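PDB 3GI7: lysozyme inhibitor LprI-like N-terminal domain-containing protein, which is of unknown function but carries a domain related to LprI lysozyme inhibitors, so it may bind and inhibit lysozyme. Local coordinates for residues E60-V65 / D101-Y106; Q35-E40 / Y106-G111; L69-C74 / I90-C95; E43-Q48 / A53-R58. One frame throughout, in Å; residues are numbered along the deposited sequence.

Interaction 1. Residues E60-V65 / D101-Y106; sequences EAAEKV and DERAEY
R103 reaches from helix 86-111 to E63 on helix 55-77 and makes a salt bridge in the buried interior, with the two CA atoms 9.0 Å apart. Along 101-106, D101 comes first but packs on A30 of helix 17-49. R103 carries the contact itself. Its chain bends about CB-CG (chi2 66°) and then runs straight to the guanidinium, passing the E63 side chain in the opposite direction, so that CG lies alongside OE2. NE donates to E63 OE1 over 2.9 Å in a fairly straight bond (162°), and NH2 adds a longer, more bent one of 3.3 Å to the same OE1. The grip is therefore side-on, with a single oxygen at the edge of the guanidinium, close to its plane, and carboxylate and guanidinium turned 34° apart. Beyond OE1, R103 NH2 stands 4.0 Å from A62 CB, against the wall of the facing helix. The remaining nitrogen, NH1, forms a salt bridge with D73 of the second subunit and also bonds to an unidentified bound molecule, so the charge is shared between two acidic residues. Y106 OH, at the end of the segment, is hydrogen-bonded to E77 of that same subunit. Helix 17-49 packs on E63 through L34 and Y38, placing the ion pair among all three helices of the chain and beside the subunit interface.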
loop_
_atom_site.group_PDB
_atom_site.type_symbol
_atom_site.label_atom_id
_atom_site.label_comp_id
_atom_site.label_asym_id
_atom_site.label_seq_id
_atom_site.Cartn_x
_atom_site.Cartn_y
_atom_site.Cartn_z
ATOM N N GLU A 60 2.369 20.763 -0.774
ATOM C CA GLU A 60 1.159 21.220 -0.100
ATOM C C GLU A 60 -0.095 21.025 -0.961
ATOM O O GLU A 60 -1.102 20.542 -0.447
ATOM C CB GLU A 60 1.327 22.688 0.312
ATOM C CG GLU A 60 0.201 23.195 1.147
ATOM C CD GLU A 60 0.487 24.642 1.567
ATOM O OE1 GLU A 60 0.739 25.476 0.689
ATOM O OE2 GLU A 60 0.541 24.889 2.762
ATOM N N ALA A 61 -0.017 21.313 -2.264
ATOM C CA ALA A 61 -1.151 21.130 -3.169
ATOM C C ALA A 61 -1.571 19.659 -3.246
ATOM O O ALA A 61 -2.759 19.349 -3.196
ATOM C CB ALA A 61 -0.850 21.676 -4.576
ATOM N N ALA A 62 -0.588 18.770 -3.385
ATOM C CA ALA A 62 -0.843 17.320 -3.434
ATOM C C ALA A 62 -1.532 16.849 -2.165
ATOM O O ALA A 62 -2.509 16.099 -2.219
ATOM C CB ALA A 62 0.475 16.546 -3.649
ATOM N N GLU A 63 -1.049 17.296 -1.016
ATOM C CA GLU A 63 -1.616 16.850 0.246
ATOM C C GLU A 63 -3.066 17.337 0.406
ATOM O O GLU A 63 -3.922 16.598 0.914
ATOM C CB GLU A 63 -0.766 17.303 1.426
ATOM C CG GLU A 63 -1.133 16.634 2.730
ATOM C CD GLU A 63 -0.758 15.142 2.812
ATOM O OE1 GLU A 63 -0.160 14.595 1.857
ATOM O OE2 GLU A 63 -1.077 14.526 3.875
ATOM N N LYS A 64 -3.349 18.526 -0.092
ATOM C CA LYS A 64 -4.717 19.031 -0.121
ATOM C C LYS A 64 -5.658 18.172 -0.957
ATOM O O LYS A 64 -6.770 17.861 -0.538
ATOM C CB LYS A 64 -4.738 20.499 -0.550
ATOM C CG LYS A 64 -6.110 21.109 -0.524
ATOM C CD LYS A 64 -6.099 22.586 -0.973
ATOM C CE LYS A 64 -7.512 23.190 -0.940
ATOM N NZ LYS A 64 -7.491 24.672 -1.171
ATOM N N VAL A 65 -5.243 17.824 -2.168
ATOM C CA VAL A 65 -6.042 16.960 -3.005
ATOM C C VAL A 65 -6.186 15.580 -2.313
ATOM O O VAL A 65 -7.260 14.978 -2.342
ATOM C CB VAL A 65 -5.448 16.789 -4.411
ATOM C CG1 VAL A 65 -6.412 15.899 -5.292
ATOM C CG2 VAL A 65 -5.192 18.128 -5.056
ATOM N N ASP A 101 -2.503 6.288 7.481
ATOM C CA ASP A 101 -1.285 5.476 7.676
ATOM C C ASP A 101 -0.589 5.258 6.360
ATOM O O ASP A 101 0.647 5.349 6.305
ATOM C CB ASP A 101 -1.597 4.101 8.279
ATOM C CG ASP A 101 -2.045 4.160 9.726
ATOM O OD1 ASP A 101 -1.803 5.194 10.403
ATOM O OD2 ASP A 101 -2.610 3.103 10.167
ATOM N N GLU A 102 -1.359 4.913 5.324
ATOM C CA GLU A 102 -0.785 4.679 4.008
ATOM C C GLU A 102 -0.157 5.972 3.438
ATOM O O GLU A 102 0.900 5.913 2.823
ATOM C CB GLU A 102 -1.807 4.071 3.043
ATOM C CG GLU A 102 -2.281 2.685 3.478
ATOM C CD GLU A 102 -3.556 2.270 2.773
ATOM O OE1 GLU A 102 -4.132 3.109 2.057
ATOM O OE2 GLU A 102 -3.954 1.091 2.889
ATOM N N ARG A 103 -0.798 7.118 3.650
ATOM C CA ARG A 103 -0.259 8.406 3.183
ATOM C C ARG A 103 1.018 8.741 3.929
ATOM O O ARG A 103 1.993 9.229 3.331
ATOM C CB ARG A 103 -1.273 9.551 3.321
ATOM C CG ARG A 103 -0.780 10.852 2.664
ATOM C CD ARG A 103 -0.656 10.718 1.175
ATOM N NE ARG A 103 -0.312 12.000 0.589
ATOM C CZ ARG A 103 -0.145 12.166 -0.724
ATOM N NH1 ARG A 103 -0.310 11.154 -1.564
ATOM N NH2 ARG A 103 0.197 13.359 -1.174
ATOM N N ALA A 104 1.061 8.444 5.222
ATOM C CA ALA A 104 2.224 8.716 6.015
ATOM C C ALA A 104 3.405 7.905 5.500
ATOM O O ALA A 104 4.524 8.423 5.395
ATOM C CB ALA A 104 1.974 8.441 7.514
ATOM N N GLU A 105 3.167 6.619 5.199
ATOM C CA GLU A 105 4.215 5.783 4.638
ATOM C C GLU A 105 4.727 6.343 3.297
ATOM O O GLU A 105 5.919 6.401 3.053
ATOM C CB GLU A 105 3.747 4.355 4.436
ATOM C CG GLU A 105 4.831 3.491 3.889
ATOM C CD GLU A 105 4.404 2.066 3.598
ATOM O OE1 GLU A 105 3.759 1.486 4.484
ATOM O OE2 GLU A 105 4.831 1.538 2.543
ATOM N N TYR A 106 3.819 6.748 2.438
ATOM C CA TYR A 106 4.204 7.325 1.178
ATOM C C TYR A 106 5.068 8.598 1.349
ATOM O O TYR A 106 6.061 8.772 0.686
ATOM C CB TYR A 106 2.943 7.652 0.383
ATOM C CG TYR A 106 3.210 8.369 -0.912
ATOM C CD1 TYR A 106 3.912 7.741 -1.932
ATOM C CD2 TYR A 106 2.843 9.703 -1.082
ATOM C CE1 TYR A 106 4.181 8.403 -3.128
ATOM C CE2 TYR A 106 3.087 10.371 -2.273
ATOM C CZ TYR A 106 3.778 9.725 -3.283
ATOM O OH TYR A 106 4.048 10.355 -4.480
#

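Interaction 2. Residues Q35-E40 / Y106-G111; sequences QSAYDE and YLRSLG
L107 and Y38 supply the apolar part of this contact between helices 106-111 and 35-40. The CD1 methyl of L107 approaches the root of the tyrosine, 3.8 Å from Y38 CA and 3.9 Å from Y38 CB, and it lies at the edge of the ring near its plane, not over a face. With CG placed anti to its own backbone N (chi1 179°), the Y38 ring swings off toward helix 55-77, where it meets I59, E60 and E63. L107 is further enclosed by L34 and L41 of helix 17-49. Next to this pair, A37 CB packs 4.2 Å from R108 CG and sits over one face of the R108 guanidinium.

Polar links across the pair run through solvent. Water 1 accepts from R108 NE at 2.7 Å and donates to E40 OE2 at 3.0 Å, although both side chains have a second conformer, so this bridge is tentative. Within the helices, Q35 NE2 bonds to D39 OD1 one turn on, and S109 OG bonds to Y106 O, which also accepts from L110 N.

The small A37 side chain suits the close approach of the two axes, 8.8 Å apart at an angle of only 17°. Near-parallel packing of the first and third helices, with the second running back between them in the chain, is the arrangement of an up-down-up three-helix bundle.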
loop_
_atom_site.group_PDB
_atom_site.type_symbol
_atom_site.label_atom_id
_atom_site.label_comp_id
_atom_site.label_asym_id
_atom_site.label_seq_id
_atom_site.Cartn_x
_atom_site.Cartn_y
_atom_site.Cartn_z
ATOM N N GLN A 35 0.564 14.050 10.158
ATOM C CA GLN A 35 1.085 15.423 10.218
ATOM C C GLN A 35 2.585 15.428 10.494
ATOM O O GLN A 35 3.334 16.233 9.904
ATOM C CB GLN A 35 0.327 16.278 11.230
ATOM C CG GLN A 35 0.796 17.758 11.310
ATOM C CD GLN A 35 0.490 18.509 10.043
ATOM O OE1 GLN A 35 -0.641 18.472 9.569
ATOM N NE2 GLN A 35 1.490 19.200 9.478
ATOM N N SER A 36 3.045 14.575 11.407
ATOM C CA SER A 36 4.481 14.481 11.694
ATOM C C SER A 36 5.266 14.034 10.476
ATOM O O SER A 36 6.378 14.550 10.208
ATOM C CB SER A 36 4.770 13.525 12.846
ATOM O OG SER A 36 4.164 14.022 14.014
ATOM N N ALA A 37 4.722 13.064 9.747
ATOM C CA ALA A 37 5.367 12.601 8.522
ATOM C C ALA A 37 5.439 13.707 7.477
ATOM O O ALA A 37 6.466 13.836 6.796
ATOM C CB ALA A 37 4.656 11.344 7.938
ATOM N N TYR A 38 4.356 14.477 7.333
ATOM C CA TYR A 38 4.306 15.582 6.381
ATOM C C TYR A 38 5.377 16.656 6.745
ATOM O O TYR A 38 6.153 17.104 5.893
ATOM C CB TYR A 38 2.925 16.181 6.389
ATOM C CG TYR A 38 2.787 17.344 5.465
ATOM C CD1 TYR A 38 2.451 17.162 4.146
ATOM C CD2 TYR A 38 3.099 18.639 5.902
ATOM C CE1 TYR A 38 2.348 18.269 3.261
ATOM C CE2 TYR A 38 3.024 19.735 5.041
ATOM C CZ TYR A 38 2.666 19.538 3.726
ATOM O OH TYR A 38 2.591 20.586 2.887
ATOM N N ASP A 39 5.434 17.005 8.020
ATOM C CA ASP A 39 6.311 18.064 8.506
ATOM C C ASP A 39 7.774 17.633 8.279
ATOM O O ASP A 39 8.612 18.441 7.886
ATOM C CB ASP A 39 6.075 18.316 10.018
ATOM C CG ASP A 39 4.760 19.040 10.329
ATOM O OD1 ASP A 39 4.082 19.565 9.442
ATOM O OD2 ASP A 39 4.428 19.125 11.510
ATOM N N GLU A 40 8.045 16.363 8.556
ATOM C CA GLU A 40 9.376 15.817 8.369
ATOM C C GLU A 40 9.750 15.698 6.881
ATOM O O GLU A 40 10.919 15.897 6.529
ATOM C CB GLU A 40 9.538 14.496 9.114
ATOM C CG GLU A 40 9.514 14.662 10.636
ATOM C CD GLU A 40 9.650 13.343 11.396
ATOM O OE1 GLU A 40 10.562 13.237 12.250
ATOM O OE2 GLU A 40 8.854 12.419 11.144
ATOM N N TYR A 106 3.819 6.748 2.438
ATOM C CA TYR A 106 4.204 7.325 1.178
ATOM C C TYR A 106 5.068 8.598 1.349
ATOM O O TYR A 106 6.061 8.772 0.686
ATOM C CB TYR A 106 2.943 7.652 0.383
ATOM C CG TYR A 106 3.210 8.369 -0.912
ATOM C CD1 TYR A 106 3.912 7.741 -1.932
ATOM C CD2 TYR A 106 2.843 9.703 -1.082
ATOM C CE1 TYR A 106 4.181 8.403 -3.128
ATOM C CE2 TYR A 106 3.087 10.371 -2.273
ATOM C CZ TYR A 106 3.778 9.725 -3.283
ATOM O OH TYR A 106 4.048 10.355 -4.480
ATOM N N LEU A 107 4.678 9.485 2.255
ATOM C CA LEU A 107 5.438 10.741 2.481
ATOM C C LEU A 107 6.829 10.450 3.050
ATOM O O LEU A 107 7.817 11.070 2.668
ATOM C CB LEU A 107 4.641 11.654 3.419
ATOM C CG LEU A 107 3.317 12.188 2.852
ATOM C CD1 LEU A 107 2.710 13.159 3.902
ATOM C CD2 LEU A 107 3.463 12.835 1.470
ATOM N N ARG A 108 6.922 9.494 3.963
ATOM C CA ARG A 108 8.222 9.036 4.437
ATOM C C ARG A 108 9.083 8.524 3.291
ATOM O O ARG A 108 10.278 8.806 3.237
ATOM C CB ARG A 108 8.078 7.947 5.484
ATOM C CG ARG A 108 7.344 8.404 6.766
ATOM C CD ARG A 108 7.411 7.379 7.884
ATOM N NE ARG A 108 6.523 7.758 8.973
ATOM C CZ ARG A 108 5.316 7.211 9.159
ATOM N NH1 ARG A 108 4.880 6.238 8.351
ATOM N NH2 ARG A 108 4.531 7.634 10.147
ATOM N N SER A 109 8.478 7.760 2.379
ATOM C CA SER A 109 9.216 7.178 1.259
ATOM C C SER A 109 9.736 8.242 0.278
ATOM O O SER A 109 10.780 8.067 -0.301
ATOM C CB SER A 109 8.366 6.167 0.459
ATOM O OG SER A 109 7.547 6.875 -0.474
ATOM N N LEU A 110 9.002 9.328 0.133
ATOM C CA LEU A 110 9.381 10.413 -0.779
ATOM C C LEU A 110 10.606 11.155 -0.312
ATOM O O LEU A 110 11.410 11.580 -1.131
ATOM C CB LEU A 110 8.251 11.430 -0.948
ATOM C CG LEU A 110 7.088 10.992 -1.801
ATOM C CD1 LEU A 110 6.136 12.196 -1.926
ATOM C CD2 LEU A 110 7.480 10.485 -3.192
ATOM N N GLY A 111 10.791 11.298 0.996
ATOM C CA GLY A 111 11.907 12.026 1.509
ATOM C C GLY A 111 13.181 11.273 1.236
ATOM O O GLY A 111 14.219 11.887 1.129
HETATM O O HOH W 1 7.377 10.013 10.244
#

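Interaction 3. Residues L69-C74 / I90-C95; sequences LRDADC and IAWNSC. With SO4 (sulfate ion), chain E.
C74 and C95 are joined by a disulfide, SG to SG 2.1 Å, whose chi3 of -86° lies near the value preferred by an unstrained bridge. Their CA atoms are 6.0 Å apart, the nearest pair between the two segments. Beside the bridge, C74 CB rests over one face of the W92 indole in a CH-pi contact, 3.8 Å from the centroid of the six-membered ring and displaced toward its rim. C74 SG stands above the same face, but at a distance. The ring gets there because W92 CG is anti to its backbone N, which swings the indole across to helix 69-74; there W92 CH2 also comes within 3.8 Å of D71 O.

Farther out, the D71 side chain passes the indole at a slant, its carboxylate plane turned 29° from the ring, and is held by its neighbour, R70 NE donating to D71 OD1 at 2.9 Å. The adjoining NH1/NH2 edge of that guanidinium grips a sulfate, probably from the crystallisation liquor: R70 NH1 bonds to O2 at 2.8 Å and R70 NH2 to O1 at 2.9 Å. T78, which accompanies the indole on the loop side, bonds through its hydroxyl to C74 O. Next to C74, D73 pairs with R103 of the second subunit.

The two segments run roughly antiparallel, at 143°, and the loop between their helices is short. Together these features make a helical hairpin stapled by a disulfide near its turn, within the LprI-type domain.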
loop_
_atom_site.group_PDB
_atom_site.type_symbol
_atom_site.label_atom_id
_atom_site.label_comp_id
_atom_site.label_asym_id
_atom_site.label_seq_id
_atom_site.Cartn_x
_atom_site.Cartn_y
_atom_site.Cartn_z
ATOM N N LEU A 69 -9.489 13.319 -1.610
ATOM C CA LEU A 69 -9.642 11.912 -2.009
ATOM C C LEU A 69 -9.999 11.005 -0.831
ATOM O O LEU A 69 -10.877 10.122 -0.939
ATOM C CB LEU A 69 -8.366 11.367 -2.686
ATOM C CG LEU A 69 -8.439 9.899 -3.084
ATOM C CD1 LEU A 69 -9.628 9.670 -4.109
ATOM C CD2 LEU A 69 -7.123 9.393 -3.688
ATOM N N ARG A 70 -9.314 11.217 0.277
ATOM C CA ARG A 70 -9.541 10.441 1.494
ATOM C C ARG A 70 -11.043 10.450 1.840
ATOM O O ARG A 70 -11.646 9.418 2.077
ATOM C CB ARG A 70 -8.719 11.033 2.635
ATOM C CG ARG A 70 -8.952 10.428 4.031
ATOM C CD ARG A 70 -8.528 11.478 5.123
ATOM N NE ARG A 70 -9.371 12.660 5.084
ATOM C CZ ARG A 70 -8.983 13.884 5.451
ATOM N NH1 ARG A 70 -7.771 14.108 5.951
ATOM N NH2 ARG A 70 -9.809 14.885 5.319
ATOM N N ASP A 71 -11.630 11.627 1.854
ATOM C CA ASP A 71 -13.050 11.772 2.190
ATOM C C ASP A 71 -13.958 11.152 1.125
ATOM O O ASP A 71 -14.890 10.423 1.480
ATOM C CB ASP A 71 -13.373 13.222 2.405
ATOM C CG ASP A 71 -12.701 13.765 3.679
ATOM O OD1 ASP A 71 -12.222 12.981 4.542
ATOM O OD2 ASP A 71 -12.617 14.972 3.780
ATOM N N ALA A 72 -13.644 11.377 -0.162
ATOM C CA ALA A 72 -14.411 10.770 -1.239
ATOM C C ALA A 72 -14.382 9.240 -1.143
ATOM O O ALA A 72 -15.455 8.590 -1.267
ATOM C CB ALA A 72 -13.941 11.281 -2.644
ATOM N N ASP A 73 -13.190 8.650 -0.939
ATOM C CA ASP A 73 -13.081 7.209 -0.804
ATOM C C ASP A 73 -13.803 6.691 0.434
ATOM O O ASP A 73 -14.407 5.596 0.365
ATOM C CB ASP A 73 -11.618 6.725 -0.809
ATOM C CG ASP A 73 -11.000 6.722 -2.193
ATOM O OD1 ASP A 73 -11.729 6.624 -3.234
ATOM O OD2 ASP A 73 -9.743 6.701 -2.273
ATOM N N CYS A 74 -13.723 7.412 1.555
ATOM C CA CYS A 74 -14.365 6.926 2.781
ATOM C C CYS A 74 -15.904 6.967 2.601
ATOM O O CYS A 74 -16.608 6.104 3.132
ATOM C CB CYS A 74 -13.814 7.587 4.078
ATOM S SG CYS A 74 -12.054 6.993 4.330
ATOM N N ILE A 90 -17.426 3.864 13.323
ATOM C CA ILE A 90 -16.297 2.940 13.418
ATOM C C ILE A 90 -15.688 2.716 12.016
ATOM O O ILE A 90 -14.455 2.729 11.852
ATOM C CB ILE A 90 -16.728 1.608 14.072
ATOM C CG1 ILE A 90 -17.075 1.822 15.563
ATOM C CG2 ILE A 90 -15.679 0.514 13.817
ATOM C CD1 ILE A 90 -17.887 0.709 16.177
ATOM N N ALA A 91 -16.536 2.473 11.014
ATOM C CA ALA A 91 -16.063 2.245 9.646
ATOM C C ALA A 91 -15.357 3.484 9.066
ATOM O O ALA A 91 -14.268 3.352 8.426
ATOM C CB ALA A 91 -17.214 1.810 8.730
ATOM N N TRP A 92 -15.967 4.639 9.289
ATOM C CA TRP A 92 -15.451 5.909 8.822
ATOM C C TRP A 92 -14.101 6.172 9.452
ATOM O O TRP A 92 -13.106 6.395 8.744
ATOM C CB TRP A 92 -16.400 7.070 9.124
ATOM C CG TRP A 92 -15.887 8.340 8.624
ATOM C CD1 TRP A 92 -15.072 9.210 9.293
ATOM C CD2 TRP A 92 -16.147 8.935 7.340
ATOM N NE1 TRP A 92 -14.776 10.288 8.481
ATOM C CE2 TRP A 92 -15.422 10.143 7.287
ATOM C CE3 TRP A 92 -16.893 8.544 6.223
ATOM C CZ2 TRP A 92 -15.431 10.968 6.172
ATOM C CZ3 TRP A 92 -16.911 9.370 5.114
ATOM C CH2 TRP A 92 -16.180 10.568 5.096
ATOM N N ASN A 93 -14.056 6.077 10.773
ATOM C CA ASN A 93 -12.829 6.307 11.522
ATOM C C ASN A 93 -11.705 5.325 11.176
ATOM O O ASN A 93 -10.536 5.752 11.071
ATOM C CB ASN A 93 -13.112 6.358 13.029
ATOM C CG ASN A 93 -13.810 7.599 13.439
ATOM O OD1 ASN A 93 -13.737 8.606 12.744
ATOM N ND2 ASN A 93 -14.484 7.569 14.600
ATOM N N SER A 94 -12.031 4.054 10.952
ATOM C CA SER A 94 -11.041 3.041 10.524
ATOM C C SER A 94 -10.509 3.347 9.124
ATOM O O SER A 94 -9.312 3.193 8.876
ATOM C CB SER A 94 -11.625 1.621 10.536
ATOM O OG SER A 94 -12.132 1.365 11.833
ATOM N N CYS A 95 -11.383 3.789 8.246
ATOM C CA CYS A 95 -10.999 4.155 6.888
ATOM C C CYS A 95 -10.027 5.362 6.928
ATOM O O CYS A 95 -8.959 5.349 6.284
ATOM C CB CYS A 95 -12.252 4.449 6.075
ATOM S SG CYS A 95 -11.907 4.916 4.355
HETATM S S SO4 E . -7.883 17.816 6.592
HETATM O O1 SO4 E . -9.263 17.664 6.123
HETATM O O2 SO4 E . -6.977 16.808 6.022
HETATM O O3 SO4 E . -7.363 19.122 6.180
HETATM O O4 SO4 E . -7.877 17.631 8.046
#

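Interaction 4. Residues E43-Q48 / A53-R58; sequences ERMRDQ and AGLMSR. With SO4 (sulfate ion), chain D.
An antiparallel helical hairpin, formed where helix 17-49 turns into helix 55-77, is closed here by two selenomethionines, M45 and M56, together with L55. The second helix starts after G54, its N-cap residue, whose positive phi of 85° is readily adopted by glycine; G54 O then accepts from R58 N in the first turn. Across the hairpin, M45 and L55 approach at about a right angle. The M45 chain bends twice, at chi2 (-62°) and again at chi3, which carries its terminal methyl to the fork of the leucine. M45 CE lies 3.4 Å from L55 CD2 and 3.6 Å from L55 CD1. The first of these is tighter than ordinary van der Waals contact. H79 of the second subunit packs on both M45 and L55, while F49, farther along helix 17-49, also touches L55.

On R58, which closes that first turn, a sulfate is modelled near the guanidinium. R58 NH2 makes a weak bond of 3.5 Å to its O2, but an implausibly short approach of its O4 to the arginine leaves the details doubtful.

M56 works on the more exposed side of the hairpin, where I42 also meets it. Its chain bends back toward helix 43-48 and lays the methyl end against the backbone: M56 CE lies 4.2 Å from M45 CB and 4.0 Å from R46 N.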
loop_
_atom_site.group_PDB
_atom_site.type_symbol
_atom_site.label_atom_id
_atom_site.label_comp_id
_atom_site.label_asym_id
_atom_site.label_seq_id
_atom_site.Cartn_x
_atom_site.Cartn_y
_atom_site.Cartn_z
ATOM N N GLU A 43 11.025 19.111 5.768
ATOM C CA GLU A 43 12.398 19.305 6.242
ATOM C C GLU A 43 13.385 18.467 5.444
ATOM O O GLU A 43 14.440 18.954 5.114
ATOM C CB GLU A 43 12.539 18.977 7.736
ATOM C CG GLU A 43 11.860 19.943 8.657
ATOM N N ARG A 44 13.055 17.207 5.127
ATOM C CA ARG A 44 13.940 16.361 4.328
ATOM C C ARG A 44 14.109 16.893 2.919
ATOM O O ARG A 44 15.217 16.870 2.394
ATOM C CB ARG A 44 13.463 14.877 4.290
ATOM C CG ARG A 44 13.557 14.253 5.681
ATOM C CD ARG A 44 12.976 12.854 5.711
ATOM N NE ARG A 44 13.919 11.859 5.229
ATOM C CZ ARG A 44 13.584 10.624 4.820
ATOM N NH1 ARG A 44 12.305 10.237 4.762
ATOM N NH2 ARG A 44 14.547 9.777 4.432
HETATM N N MSE A 45 13.040 17.444 2.344
HETATM C CA MSE A 45 13.100 17.928 0.958
HETATM C C MSE A 45 13.965 19.206 0.972
HETATM O O MSE A 45 14.826 19.413 0.122
HETATM C CB MSE A 45 11.695 18.277 0.426
HETATM C CG MSE A 45 10.833 17.082 0.173
HETATM SE SE MSE A 45 11.660 15.933 -1.210
HETATM C CE MSE A 45 11.184 16.972 -2.515
ATOM N N ARG A 46 13.731 20.040 1.958
ATOM C CA ARG A 46 14.565 21.246 2.134
ATOM C C ARG A 46 16.056 20.888 2.330
ATOM O O ARG A 46 16.928 21.500 1.689
ATOM C CB ARG A 46 14.005 22.106 3.256
ATOM C CG ARG A 46 14.790 23.394 3.541
ATOM C CD ARG A 46 14.137 24.192 4.690
ATOM N NE ARG A 46 12.835 24.737 4.266
ATOM C CZ ARG A 46 11.650 24.473 4.830
ATOM N NH1 ARG A 46 11.550 23.688 5.897
ATOM N NH2 ARG A 46 10.546 25.026 4.330
ATOM N N ASP A 47 16.365 19.893 3.159
ATOM C CA ASP A 47 17.747 19.369 3.251
ATOM C C ASP A 47 18.413 18.907 1.968
ATOM O O ASP A 47 19.638 19.098 1.802
ATOM C CB ASP A 47 17.865 18.225 4.254
ATOM C CG ASP A 47 17.684 18.674 5.686
ATOM O OD1 ASP A 47 17.678 19.879 5.960
ATOM O OD2 ASP A 47 17.490 17.807 6.551
ATOM N N GLN A 48 17.658 18.288 1.075
ATOM C CA GLN A 48 18.235 17.763 -0.150
ATOM C C GLN A 48 18.206 18.812 -1.260
ATOM O O GLN A 48 19.127 18.867 -2.070
ATOM C CB GLN A 48 17.547 16.459 -0.611
ATOM C CG GLN A 48 18.424 15.626 -1.559
ATOM C CD GLN A 48 17.719 14.461 -2.226
ATOM O OE1 GLN A 48 18.208 13.904 -3.219
ATOM N NE2 GLN A 48 16.568 14.095 -1.700
ATOM N N ALA A 53 12.301 26.091 -6.255
ATOM C CA ALA A 53 11.139 26.866 -6.723
ATOM C C ALA A 53 9.985 25.879 -6.998
ATOM O O ALA A 53 10.194 24.872 -7.665
ATOM C CB ALA A 53 11.462 27.696 -7.997
ATOM N N GLY A 54 8.854 26.123 -6.344
ATOM C CA GLY A 54 7.628 25.382 -6.543
ATOM C C GLY A 54 7.481 24.099 -5.761
ATOM O O GLY A 54 6.395 23.527 -5.734
ATOM N N LEU A 55 8.558 23.648 -5.121
ATOM C CA LEU A 55 8.578 22.332 -4.537
ATOM C C LEU A 55 7.659 22.238 -3.360
ATOM O O LEU A 55 6.827 21.329 -3.306
ATOM C CB LEU A 55 9.994 21.917 -4.158
ATOM C CG LEU A 55 10.179 20.486 -3.644
ATOM C CD1 LEU A 55 9.512 19.429 -4.569
ATOM C CD2 LEU A 55 11.679 20.178 -3.411
HETATM N N MSE A 56 7.791 23.155 -2.400
HETATM C CA MSE A 56 6.983 23.034 -1.186
HETATM C C MSE A 56 5.509 23.295 -1.542
HETATM O O MSE A 56 4.647 22.617 -1.009
HETATM C CB MSE A 56 7.459 23.961 -0.057
HETATM C CG MSE A 56 8.950 23.895 0.226
HETATM SE SE MSE A 56 9.601 22.095 0.660
HETATM C CE MSE A 56 11.405 22.392 -0.238
ATOM N N SER A 57 5.224 24.221 -2.459
ATOM C CA SER A 57 3.838 24.475 -2.864
ATOM C C SER A 57 3.219 23.237 -3.530
ATOM O O SER A 57 2.034 22.945 -3.335
ATOM C CB SER A 57 3.729 25.691 -3.788
ATOM O OG SER A 57 3.918 26.885 -3.043
ATOM N N ARG A 58 4.020 22.521 -4.314
ATOM C CA ARG A 58 3.536 21.279 -4.966
ATOM C C ARG A 58 3.221 20.204 -3.948
ATOM O O ARG A 58 2.210 19.473 -4.095
ATOM C CB ARG A 58 4.529 20.763 -5.965
ATOM C CG ARG A 58 4.485 21.473 -7.308
ATOM C CD ARG A 58 5.719 21.046 -8.071
ATOM N NE ARG A 58 5.703 21.473 -9.460
ATOM C CZ ARG A 58 6.740 21.390 -10.287
ATOM N NH1 ARG A 58 7.932 20.933 -9.873
ATOM N NH2 ARG A 58 6.585 21.794 -11.541
HETATM S S SO4 D . 2.897 22.815 -11.231
HETATM O O1 SO4 D . 1.476 22.576 -10.978
HETATM O O2 SO4 D . 3.317 22.365 -12.553
HETATM O O3 SO4 D . 3.149 24.246 -11.123
HETATM O O4 SO4 D . 3.640 22.093 -10.212
#

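How the interactions relate
Read from the N terminus, the first segment reached, 35-40, opens the widest loop, which interaction 2 closes only at 106-111 and which holds the other three contacts. Interaction 4 follows at once, closing the short turn between helix 17-49 and helix 55-77. After it, interaction 1 opens at 60-65 and closes at 101-106, enclosing interaction 3, which closes the second hairpin. No loops cross; interaction 4 precedes interactions 1 and 3 in series. Each pair of the three helices is thereby tied. Interactions 3 and 4 lie at opposite ends, centres about 29 Å apart, while interactions 1 and 2 touch through Y38 and E63.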